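Local coordinates for YdhT protein (Bacillus subtilis, PDB 3CBW), which catalyses the endo-hydrolysis of beta-1,4-mannosidic linkages in mannan, galactomannan and glucomannan as a secreted family 26 glycoside hydrolase, at residues A116-Q121 with N149-K154; W181-L186 with K201-K206; P109-H114 with D157-L162; H209-T214 with L220-S225. The protein carries 3 engineered substitutions. All blocks are in the same frame, centred on the assembly; numbering follows the deposited sequence. Where two conformers were deposited one is given.

All four contacts lie within one TIM-barrel domain of the glycosyl hydrolase 26 family and join its outer helices to strands or to loops that follow them. Along the chain contact 3 spans contact 1, both drawing on helix 143-163; contact 2 and then contact 4 follow, sharing helix 194-214. Contacts 3 and 4 sit against the parallel sheet, their centres about 11 Å apart, and meet through Leu159, Met211 and Leu220. Contacts 1 and 2, whose centres are about 13 Å apart, hold loops that follow strands 108-114 and 169-172 and touch through Trp183. Two adjacent helices thus link the barrel wall to loops near residues that probably bind substrate.

Contact 1: residues A116-Q121 with N149-K154; sequences ANPAFQ and NAMLSK
A single methionine makes the whole helix side of this contact: the thioether end of Met151 meets Ala116 and Pro118, and its methyl carbon CE lies 3.3 Å from Ala116 O. The approach is van der Waals packing against a backbone carbonyl, and no hydrogen bond crosses between 116-121 and 149-154. The sulfur, Met151 SD, also lies 3.6 Å from Ala116 O and touches Ala116 CB. Met151 crosses Pro118 at about a right angle, bringing CE to 4.1 Å from Pro118 CD. The chain runs out extended as far as the sulfur and then bends (chi3 -61°), which turns the methyl group toward the loop. Methionine suits this place because an unbranched, flexible chain can span the gap from the helix, while the small side chain of Ala116 leaves room for the thioether beside the backbone. Were Met151 cut back to an alanine, Ala116 and Pro118 would probably lose their apolar partner on this helix, and a gap would be likely to open between helix and loop.

The loop is also shaped from within. A type I turn runs from Asn117 to Phe120, and Asn117 OD1 accepts from Ala119 N at 3.0 Å in an Asx turn, the donor standing above the carbonyl plane. Proline fits the second position of such a turn, where its ring fixes phi. Pro118 O receives a further bond from Arg147, on the same helix as Met151. The loop follows strand 108-114 and precedes helix 131-138; Trp183 packs on Asn117 and Pro118, while Leu152 of helix 143-163 faces helix 194-214.

Contact 2: residues W181-L186 with K201-K206; sequences WFWWGL and KQLYKK
Leu203 pushes one methyl group, CD2, between Trp183 and Trp184, joining helix 194-214 of the TIM barrel to the loop after strand 169-172. The leucine and Trp183 side chains cross at about a right angle. CD2 comes in obliquely at the CZ3-CH2 bond of the six-membered ring, 3.9 Å from Trp183 CZ3 and equally far from CH2. Toward Trp184 the same methyl touches the root of the side chain, with Leu203 CD2 4.0 Å from Trp184 CB, because the indole itself turns away from the helix. Leu203 has CG anti to the backbone N (chi1 -178°), which carries its branched end out to the loop. Leucine suits the site because its compact apolar end has no polar group to satisfy and fits where two aromatic side chains converge.

The two tryptophans follow one another in a type I turn from Phe182 to Gly185, and both place CG in the crowded position between the backbone N and carbonyl carbon. Their indoles are turned so that the edge of Trp184 at CE3 lies over a face of Trp183, whose NE1 in turn meets the edge of Trp184. Phe182 extends the cluster, with Trp181 over one face of its ring and Trp184 over the opposite one. Trp181 is a substrate-binding residue by similarity, so the packing links the helix to the probable sugar-binding region. Tyr134 and Leu138 of helix 131-138 also pack on Leu203. The indole N-H groups of Trp183 and Trp184 are satisfied by backbone carbonyls: Trp183 NE1 bonds to Leu115 O, and Trp184 NE1 bonds to His175 O.

Contact 3: residues P109-H114 with D157-L162; sequences PQISLH and DGLQEL
Ile111 sends its longer branch toward the helix with CG1 beside the backbone N (chi1 -65°) and an extended chi2 of 170°, so that CD1 becomes the strand's point of contact with Leu159 and Leu162. Both leucines likewise have CG anti to the carbonyl carbon, and each brings one methyl to that same atom. Ile111 and Leu159 lie alongside one another, pointing opposite ways, with Ile111 CD1 3.6 Å from Leu159 CD2. Leu162, one helical turn further on, reaches toward the isoleucine tip to tip, its CD1 lying 3.8 Å from Ile111 CD1.

No hydrogen bond joins the segments; the fit is purely apolar and all three side chains are buried. A beta-branched isoleucine suits the strand, where it spreads hydrophobic surface outward, while leucines three residues apart fall on one flank of the helix. Leu99 of helix 96-104 also packs on Ile111, and Tyr77 of the adjoining strand 72-79 touches both Ile111 and Leu159.

Alternate residues of the strand look the other way: Ser112 and His114 each bond to Asp76 OD2, and His114 is a substrate-binding residue by similarity. Strand 108-114 pairs in parallel with strands 72-79 and 169-172. Helix 143-163 lies between strands 108-114 and 169-172 in the chain and packs on the first of them, the beta-alpha-beta crossover repeated round a TIM barrel.

Contact 4: residues H209-T214 with L220-S225; sequences HYMTDT and LIWVYS
Helix 209-214 and strand 220-224 run nearly antiparallel, their directions 155° apart and their axes 11.0 Å from one another at closest approach, as the chain turns back from the helix into the sheet. The helix widens into a pi-type turn at 210-214, where His209 O accepts from both Asp213 N and Thr214 N.

Between them Met211 and Trp222 cross at about a right angle. Met211 CB stands at the edge of the indole, near its plane, 3.8 Å from Trp222 CZ2. The methionine chain then bends at chi2 (-54°), leading its sulfur away from the strand, so the contact is made by the root of the side chain. Leu220 adds a methyl, with CD1 4.0 Å from Met211 CB.

A water joins the polar atoms: it donates to Thr212 OG1 at 2.7 Å and accepts from Trp222 NE1 at 3.0 Å, lying in the indole plane. Thr212 OG1 is also bonded to Tyr208 O of its own helix. Tryptophan suits the place because its large ring spans the interface while its N-H meets this water bridge. A leucine in place of Trp222 would probably leave the water without its indole donor and Met211 with less to pack against.

Phe171 of strand 169-172 meets the Trp222 ring edge-to-face. Helix 194-214 connects the parallel neighbours 169-172 and 220-224, and the contact is the return half of a beta-alpha-beta crossover of the TIM barrel.

Contact 1: residues A116-Q121 with N149-K154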
# COMPACT_ATOMS: atom_id res chain seq x y z
N ALA A 116 -2.03 -11.06 11.31
CA ALA A 116 -2.08 -12.40 11.88
C ALA A 116 -3.30 -13.13 11.33
O ALA A 116 -4.25 -12.51 10.83
CB ALA A 116 -2.13 -12.33 13.40
N ASN A 117 -3.25 -14.46 11.42
CA ASN A 117 -4.21 -15.34 10.77
C ASN A 117 -5.30 -15.75 11.75
O ASN A 117 -5.04 -16.54 12.67
CB ASN A 117 -3.44 -16.58 10.31
CG ASN A 117 -4.26 -17.55 9.52
OD1 ASN A 117 -5.49 -17.53 9.54
ND2 ASN A 117 -3.57 -18.45 8.81
N PRO A 118 -6.52 -15.24 11.55
CA PRO A 118 -7.58 -15.51 12.53
C PRO A 118 -8.14 -16.94 12.48
O PRO A 118 -9.01 -17.27 13.27
CB PRO A 118 -8.64 -14.46 12.19
CG PRO A 118 -8.46 -14.20 10.74
CD PRO A 118 -6.99 -14.38 10.45
N ALA A 119 -7.64 -17.78 11.58
CA ALA A 119 -7.94 -19.21 11.66
C ALA A 119 -7.23 -19.85 12.86
O ALA A 119 -7.56 -20.98 13.25
CB ALA A 119 -7.57 -19.93 10.37
N PHE A 120 -6.27 -19.13 13.43
CA PHE A 120 -5.46 -19.58 14.56
C PHE A 120 -5.63 -18.64 15.75
O PHE A 120 -6.14 -17.53 15.61
CB PHE A 120 -3.98 -19.62 14.16
CG PHE A 120 -3.66 -20.68 13.15
CD1 PHE A 120 -3.23 -21.94 13.55
CD2 PHE A 120 -3.78 -20.41 11.79
CE1 PHE A 120 -2.92 -22.92 12.61
CE2 PHE A 120 -3.48 -21.38 10.84
CZ PHE A 120 -3.05 -22.65 11.25
N GLN A 121 -5.19 -19.09 16.91
CA GLN A 121 -5.27 -18.29 18.12
C GLN A 121 -4.52 -16.96 17.96
O GLN A 121 -4.97 -15.91 18.43
CB GLN A 121 -4.74 -19.09 19.31
CG GLN A 121 -4.75 -18.33 20.63
CD GLN A 121 -3.53 -17.45 20.82
OE1 GLN A 121 -2.44 -17.74 20.32
NE2 GLN A 121 -3.70 -16.35 21.55
N ASN A 149 -12.42 -9.42 13.63
CA ASN A 149 -12.99 -8.16 14.06
C ASN A 149 -12.23 -7.49 15.20
O ASN A 149 -12.15 -6.26 15.23
CB ASN A 149 -14.48 -8.32 14.36
CG ASN A 149 -15.30 -8.47 13.10
OD1 ASN A 149 -14.90 -8.00 12.03
ND2 ASN A 149 -16.45 -9.12 13.22
N ALA A 150 -11.63 -8.28 16.09
CA ALA A 150 -10.77 -7.72 17.14
C ALA A 150 -9.56 -6.99 16.56
O ALA A 150 -9.18 -5.91 17.02
CB ALA A 150 -10.32 -8.81 18.11
N MET A 151 -8.95 -7.58 15.53
CA MET A 151 -7.85 -6.90 14.83
C MET A 151 -8.34 -5.64 14.13
O MET A 151 -7.72 -4.58 14.23
CB MET A 151 -7.20 -7.84 13.81
CG MET A 151 -6.42 -9.03 14.40
SD MET A 151 -5.38 -10.00 13.19
CE MET A 151 -6.66 -10.58 12.06
N LEU A 152 -9.45 -5.76 13.41
CA LEU A 152 -9.95 -4.61 12.67
C LEU A 152 -10.30 -3.46 13.60
O LEU A 152 -10.08 -2.30 13.27
CB LEU A 152 -11.17 -5.00 11.82
CG LEU A 152 -10.96 -6.08 10.75
CD1 LEU A 152 -12.22 -6.27 9.93
CD2 LEU A 152 -9.77 -5.77 9.85
N SER A 153 -10.85 -3.77 14.78
CA SER A 153 -11.22 -2.73 15.73
C SER A 153 -10.01 -1.96 16.20
O SER A 153 -10.05 -0.73 16.29
CB SER A 153 -11.94 -3.35 16.92
OG SER A 153 -12.41 -2.33 17.78
N LYS A 154 -8.91 -2.66 16.49
CA LYS A 154 -7.71 -1.99 16.95
C LYS A 154 -7.06 -1.17 15.83
O LYS A 154 -6.57 -0.07 16.07
CB LYS A 154 -6.73 -3.01 17.53
CG LYS A 154 -5.62 -2.38 18.34
CD LYS A 154 -4.75 -3.42 19.03
CE LYS A 154 -3.63 -2.73 19.77
NZ LYS A 154 -2.67 -3.74 20.33

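Contact 2: residues W181-L186 with K201-K206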
# COMPACT_ATOMS: atom_id res chain seq x y z
N TRP A 181 1.62 -17.00 -0.30
CA TRP A 181 2.30 -16.92 0.99
C TRP A 181 1.40 -16.42 2.14
O TRP A 181 1.36 -17.06 3.19
CB TRP A 181 3.62 -16.14 0.87
CG TRP A 181 3.55 -14.89 0.04
CD1 TRP A 181 3.31 -13.62 0.50
CD2 TRP A 181 3.74 -14.78 -1.37
NE1 TRP A 181 3.33 -12.73 -0.55
CE2 TRP A 181 3.60 -13.42 -1.70
CE3 TRP A 181 4.04 -15.70 -2.39
CZ2 TRP A 181 3.73 -12.95 -3.00
CZ3 TRP A 181 4.16 -15.23 -3.69
CH2 TRP A 181 4.00 -13.86 -3.99
N PHE A 182 0.66 -15.34 1.94
CA PHE A 182 -0.22 -14.82 3.00
C PHE A 182 -1.50 -15.64 3.13
O PHE A 182 -2.02 -16.16 2.15
CB PHE A 182 -0.58 -13.36 2.75
CG PHE A 182 0.60 -12.42 2.75
CD1 PHE A 182 1.53 -12.42 3.79
CD2 PHE A 182 0.75 -11.50 1.73
CE1 PHE A 182 2.61 -11.53 3.80
CE2 PHE A 182 1.82 -10.60 1.72
CZ PHE A 182 2.74 -10.62 2.76
N TRP A 183 -2.03 -15.72 4.35
CA TRP A 183 -3.20 -16.55 4.59
C TRP A 183 -4.43 -16.13 3.77
O TRP A 183 -5.29 -16.96 3.47
CB TRP A 183 -3.55 -16.59 6.08
CG TRP A 183 -3.94 -15.27 6.70
CD1 TRP A 183 -3.12 -14.42 7.39
CD2 TRP A 183 -5.25 -14.67 6.71
NE1 TRP A 183 -3.83 -13.32 7.83
CE2 TRP A 183 -5.14 -13.45 7.43
CE3 TRP A 183 -6.50 -15.03 6.19
CZ2 TRP A 183 -6.22 -12.58 7.62
CZ3 TRP A 183 -7.58 -14.16 6.39
CH2 TRP A 183 -7.43 -12.97 7.10
N TRP A 184 -4.52 -14.85 3.40
CA TRP A 184 -5.68 -14.34 2.69
C TRP A 184 -5.63 -14.57 1.17
O TRP A 184 -6.59 -14.26 0.46
CB TRP A 184 -5.88 -12.86 2.99
CG TRP A 184 -4.70 -11.99 2.63
CD1 TRP A 184 -4.39 -11.48 1.39
CD2 TRP A 184 -3.71 -11.49 3.53
NE1 TRP A 184 -3.26 -10.71 1.47
CE2 TRP A 184 -2.82 -10.70 2.77
CE3 TRP A 184 -3.47 -11.66 4.91
CZ2 TRP A 184 -1.72 -10.05 3.34
CZ3 TRP A 184 -2.37 -11.03 5.47
CH2 TRP A 184 -1.50 -10.24 4.68
N GLY A 185 -4.51 -15.09 0.68
CA GLY A 185 -4.28 -15.24 -0.77
C GLY A 185 -4.60 -16.63 -1.30
O GLY A 185 -5.36 -17.40 -0.71
N LEU A 186 -4.03 -16.96 -2.46
CA LEU A 186 -4.15 -18.29 -3.03
C LEU A 186 -3.37 -19.30 -2.20
O LEU A 186 -2.52 -18.93 -1.39
CB LEU A 186 -3.64 -18.29 -4.48
CG LEU A 186 -4.51 -17.61 -5.52
CD1 LEU A 186 -3.81 -17.65 -6.87
CD2 LEU A 186 -5.88 -18.29 -5.60
N LYS A 201 -12.64 -11.46 -2.36
CA LYS A 201 -13.43 -10.26 -2.62
C LYS A 201 -14.34 -9.96 -1.44
O LYS A 201 -14.48 -8.80 -1.05
CB LYS A 201 -14.22 -10.37 -3.92
CG LYS A 201 -13.35 -10.41 -5.16
CD LYS A 201 -14.23 -10.60 -6.37
CE LYS A 201 -13.44 -11.01 -7.57
NZ LYS A 201 -14.36 -11.53 -8.61
N GLN A 202 -14.95 -11.00 -0.87
CA GLN A 202 -15.79 -10.84 0.31
C GLN A 202 -15.01 -10.28 1.49
O GLN A 202 -15.49 -9.41 2.20
CB GLN A 202 -16.44 -12.16 0.67
CG GLN A 202 -17.47 -12.61 -0.35
CD GLN A 202 -17.99 -14.00 -0.07
OE1 GLN A 202 -18.48 -14.27 1.02
NE2 GLN A 202 -17.88 -14.90 -1.05
N LEU A 203 -13.78 -10.76 1.68
CA LEU A 203 -12.95 -10.30 2.78
C LEU A 203 -12.54 -8.83 2.60
O LEU A 203 -12.57 -8.05 3.55
CB LEU A 203 -11.72 -11.20 2.93
CG LEU A 203 -10.77 -10.86 4.08
CD1 LEU A 203 -11.44 -10.99 5.45
CD2 LEU A 203 -9.54 -11.75 4.01
N TYR A 204 -12.15 -8.47 1.39
CA TYR A 204 -11.79 -7.09 1.11
C TYR A 204 -12.99 -6.19 1.40
O TYR A 204 -12.86 -5.15 2.07
CB TYR A 204 -11.31 -6.96 -0.32
CG TYR A 204 -10.78 -5.59 -0.66
CD1 TYR A 204 -9.42 -5.37 -0.87
CD2 TYR A 204 -11.66 -4.51 -0.78
CE1 TYR A 204 -8.96 -4.09 -1.20
CE2 TYR A 204 -11.22 -3.27 -1.08
CZ TYR A 204 -9.88 -3.05 -1.28
OH TYR A 204 -9.51 -1.78 -1.63
N LYS A 205 -14.17 -6.57 0.90
CA LYS A 205 -15.37 -5.77 1.12
C LYS A 205 -15.75 -5.70 2.60
O LYS A 205 -16.23 -4.68 3.06
CB LYS A 205 -16.52 -6.29 0.29
CG LYS A 205 -16.33 -6.13 -1.19
CD LYS A 205 -17.54 -6.69 -1.89
CE LYS A 205 -17.31 -6.95 -3.34
NZ LYS A 205 -18.50 -7.67 -3.86
N LYS A 206 -15.52 -6.78 3.34
CA LYS A 206 -15.78 -6.80 4.78
C LYS A 206 -14.90 -5.76 5.49
O LYS A 206 -15.36 -5.01 6.35
CB LYS A 206 -15.51 -8.19 5.32
CG LYS A 206 -15.71 -8.37 6.81
CD LYS A 206 -15.58 -9.85 7.16
CE LYS A 206 -15.82 -10.11 8.60
NZ LYS A 206 -17.27 -10.20 8.93

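Contact 3: residues P109-H114 with D157-L162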
# COMPACT_ATOMS: atom_id res chain seq x y z
N PRO A 109 1.26 9.66 4.21
CA PRO A 109 1.47 8.35 4.81
C PRO A 109 0.75 7.21 4.09
O PRO A 109 -0.29 7.42 3.45
CB PRO A 109 0.93 8.54 6.23
CG PRO A 109 -0.19 9.53 6.05
CD PRO A 109 0.26 10.47 4.94
N GLN A 110 1.32 6.02 4.23
CA GLN A 110 0.76 4.80 3.68
C GLN A 110 0.80 3.73 4.75
O GLN A 110 1.81 3.58 5.44
CB GLN A 110 1.58 4.34 2.46
CG GLN A 110 1.05 3.09 1.74
CD GLN A 110 1.74 1.76 2.05
OE1 GLN A 110 1.63 0.83 1.24
NE2 GLN A 110 2.46 1.65 3.17
N ILE A 111 -0.29 2.98 4.89
CA ILE A 111 -0.35 1.87 5.84
C ILE A 111 -0.72 0.56 5.16
O ILE A 111 -1.68 0.50 4.39
CB ILE A 111 -1.37 2.19 6.98
CG1 ILE A 111 -0.86 3.40 7.79
CG2 ILE A 111 -1.60 0.98 7.89
CD1 ILE A 111 -1.86 3.99 8.78
N SER A 112 0.09 -0.46 5.44
CA SER A 112 -0.22 -1.85 5.07
C SER A 112 -0.37 -2.69 6.33
O SER A 112 -0.13 -2.20 7.43
CB SER A 112 0.88 -2.44 4.17
OG SER A 112 2.14 -2.46 4.83
N LEU A 113 -0.78 -3.94 6.15
CA LEU A 113 -1.07 -4.82 7.28
C LEU A 113 -0.62 -6.25 7.04
O LEU A 113 -1.24 -6.98 6.26
CB LEU A 113 -2.58 -4.86 7.54
CG LEU A 113 -3.30 -3.54 7.82
CD1 LEU A 113 -4.80 -3.66 7.67
CD2 LEU A 113 -2.93 -3.00 9.19
N HIS A 114 0.42 -6.68 7.74
CA HIS A 114 0.79 -8.11 7.74
C HIS A 114 -0.03 -8.85 8.79
O HIS A 114 0.50 -9.30 9.81
CB HIS A 114 2.29 -8.28 7.94
CG HIS A 114 3.08 -8.01 6.70
ND1 HIS A 114 3.10 -6.77 6.08
CD2 HIS A 114 3.86 -8.81 5.94
CE1 HIS A 114 3.87 -6.83 5.01
NE2 HIS A 114 4.35 -8.06 4.90
N ASP A 157 -9.08 1.97 15.49
CA ASP A 157 -8.75 2.92 16.56
C ASP A 157 -7.50 3.71 16.17
O ASP A 157 -7.43 4.92 16.39
CB ASP A 157 -8.50 2.20 17.89
CG ASP A 157 -9.75 1.58 18.50
OD1 ASP A 157 -10.89 1.84 18.05
OD2 ASP A 157 -9.58 0.82 19.49
N GLY A 158 -6.52 3.03 15.60
CA GLY A 158 -5.31 3.71 15.14
C GLY A 158 -5.60 4.66 14.00
O GLY A 158 -5.15 5.80 14.00
N LEU A 159 -6.37 4.21 13.02
CA LEU A 159 -6.68 5.06 11.87
C LEU A 159 -7.45 6.32 12.28
O LEU A 159 -7.24 7.41 11.71
CB LEU A 159 -7.41 4.29 10.78
CG LEU A 159 -6.60 3.15 10.15
CD1 LEU A 159 -7.46 2.33 9.22
CD2 LEU A 159 -5.38 3.66 9.42
N GLN A 160 -8.31 6.20 13.29
CA GLN A 160 -9.08 7.34 13.77
C GLN A 160 -8.18 8.47 14.24
O GLN A 160 -8.51 9.64 14.07
CB GLN A 160 -9.98 6.88 14.92
CG GLN A 160 -10.84 7.96 15.52
CD GLN A 160 -11.92 8.41 14.58
OE1 GLN A 160 -12.61 7.58 13.98
NE2 GLN A 160 -12.08 9.72 14.44
N GLU A 161 -7.03 8.12 14.84
CA GLU A 161 -6.11 9.14 15.32
C GLU A 161 -5.65 10.05 14.17
O GLU A 161 -5.57 11.27 14.31
CB GLU A 161 -4.91 8.51 16.02
CG GLU A 161 -4.01 9.54 16.65
CD GLU A 161 -2.80 8.95 17.35
OE1 GLU A 161 -2.58 7.71 17.30
OE2 GLU A 161 -2.07 9.77 17.94
N LEU A 162 -5.38 9.46 13.02
CA LEU A 162 -4.97 10.22 11.84
C LEU A 162 -6.14 11.03 11.28
O LEU A 162 -5.96 12.18 10.89
CB LEU A 162 -4.39 9.28 10.77
CG LEU A 162 -3.28 8.34 11.27
CD1 LEU A 162 -2.99 7.25 10.26
CD2 LEU A 162 -2.03 9.07 11.65

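Contact 4: residues H209-T214 with L220-S225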
# COMPACT_ATOMS: atom_id res chain seq x y z
N HIS A 209 -16.16 -2.24 4.48
CA HIS A 209 -17.37 -1.86 5.22
C HIS A 209 -17.10 -1.63 6.69
O HIS A 209 -17.70 -0.72 7.27
CB HIS A 209 -18.47 -2.89 5.00
CG HIS A 209 -19.00 -2.88 3.61
ND1 HIS A 209 -19.17 -4.03 2.86
CD2 HIS A 209 -19.35 -1.85 2.81
CE1 HIS A 209 -19.63 -3.70 1.66
NE2 HIS A 209 -19.74 -2.38 1.61
N TYR A 210 -16.21 -2.41 7.28
CA TYR A 210 -15.88 -2.19 8.68
C TYR A 210 -15.26 -0.80 8.84
O TYR A 210 -15.65 -0.02 9.72
CB TYR A 210 -14.90 -3.26 9.17
CG TYR A 210 -14.73 -3.26 10.67
CD1 TYR A 210 -15.46 -4.14 11.46
CD2 TYR A 210 -13.84 -2.39 11.30
CE1 TYR A 210 -15.33 -4.16 12.83
CE2 TYR A 210 -13.69 -2.40 12.70
CZ TYR A 210 -14.45 -3.30 13.45
OH TYR A 210 -14.35 -3.36 14.83
N MET A 211 -14.27 -0.48 8.01
CA MET A 211 -13.57 0.80 8.17
C MET A 211 -14.45 1.98 7.79
O MET A 211 -14.46 2.99 8.49
CB MET A 211 -12.29 0.81 7.33
CG MET A 211 -11.23 -0.21 7.77
SD MET A 211 -10.70 -0.15 9.57
CE MET A 211 -9.98 -1.84 9.69
N THR A 212 -15.16 1.87 6.68
CA THR A 212 -15.91 2.99 6.13
C THR A 212 -17.24 3.20 6.85
O THR A 212 -17.57 4.31 7.25
CB THR A 212 -16.12 2.78 4.61
OG1 THR A 212 -14.85 2.56 4.00
CG2 THR A 212 -16.80 3.97 3.98
N ASP A 213 -18.00 2.12 7.02
CA ASP A 213 -19.35 2.25 7.56
C ASP A 213 -19.38 2.06 9.07
O ASP A 213 -19.79 2.96 9.79
CB ASP A 213 -20.29 1.29 6.83
CG ASP A 213 -20.40 1.63 5.35
OD1 ASP A 213 -20.37 2.83 5.01
OD2 ASP A 213 -20.53 0.69 4.55
N THR A 214 -18.92 0.92 9.56
CA THR A 214 -18.93 0.68 11.02
C THR A 214 -18.12 1.75 11.75
O THR A 214 -18.55 2.23 12.81
CB THR A 214 -18.39 -0.72 11.35
OG1 THR A 214 -19.14 -1.69 10.61
CG2 THR A 214 -18.47 -1.03 12.85
N LEU A 220 -9.45 7.64 4.20
CA LEU A 220 -8.74 6.52 3.57
C LEU A 220 -8.88 6.50 2.06
O LEU A 220 -9.97 6.71 1.51
CB LEU A 220 -9.25 5.18 4.12
CG LEU A 220 -9.22 5.00 5.64
CD1 LEU A 220 -9.73 3.63 6.05
CD2 LEU A 220 -7.80 5.23 6.19
N ILE A 221 -7.75 6.26 1.42
CA ILE A 221 -7.66 6.04 -0.03
C ILE A 221 -7.28 4.57 -0.18
O ILE A 221 -6.25 4.14 0.33
CB ILE A 221 -6.60 6.97 -0.64
CG1 ILE A 221 -7.07 8.44 -0.53
CG2 ILE A 221 -6.31 6.59 -2.10
CD1 ILE A 221 -6.04 9.46 -0.97
N TRP A 222 -8.15 3.81 -0.84
CA TRP A 222 -8.08 2.35 -0.84
C TRP A 222 -7.23 1.81 -1.98
O TRP A 222 -7.48 2.13 -3.15
CB TRP A 222 -9.50 1.79 -0.90
CG TRP A 222 -10.22 2.02 0.39
CD1 TRP A 222 -10.81 3.19 0.79
CD2 TRP A 222 -10.35 1.10 1.46
NE1 TRP A 222 -11.32 3.03 2.06
CE2 TRP A 222 -11.06 1.76 2.49
CE3 TRP A 222 -9.98 -0.24 1.65
CZ2 TRP A 222 -11.39 1.13 3.69
CZ3 TRP A 222 -10.31 -0.86 2.85
CH2 TRP A 222 -10.99 -0.17 3.86
N VAL A 223 -6.23 1.00 -1.64
CA VAL A 223 -5.23 0.53 -2.62
C VAL A 223 -5.32 -0.99 -2.78
O VAL A 223 -5.24 -1.72 -1.79
CB VAL A 223 -3.81 0.96 -2.21
CG1 VAL A 223 -2.77 0.57 -3.26
CG2 VAL A 223 -3.76 2.47 -1.92
N TYR A 224 -5.45 -1.45 -4.03
CA TYR A 224 -5.52 -2.88 -4.38
C TYR A 224 -4.20 -3.25 -5.03
O TYR A 224 -3.86 -2.69 -6.08
CB TYR A 224 -6.67 -3.06 -5.37
CG TYR A 224 -6.72 -4.38 -6.11
CD1 TYR A 224 -7.20 -5.54 -5.47
CD2 TYR A 224 -6.33 -4.48 -7.44
CE1 TYR A 224 -7.26 -6.75 -6.13
CE2 TYR A 224 -6.39 -5.71 -8.11
CZ TYR A 224 -6.85 -6.82 -7.45
OH TYR A 224 -6.92 -8.04 -8.09
N SER A 225 -3.48 -4.21 -4.44
CA SER A 225 -2.08 -4.45 -4.82
C SER A 225 -1.71 -5.92 -4.99
O SER A 225 -1.07 -6.53 -4.12
CB SER A 225 -1.13 -3.75 -3.83
OG SER A 225 -1.36 -4.16 -2.49
O HOH W 1 -12.92 4.49 4.12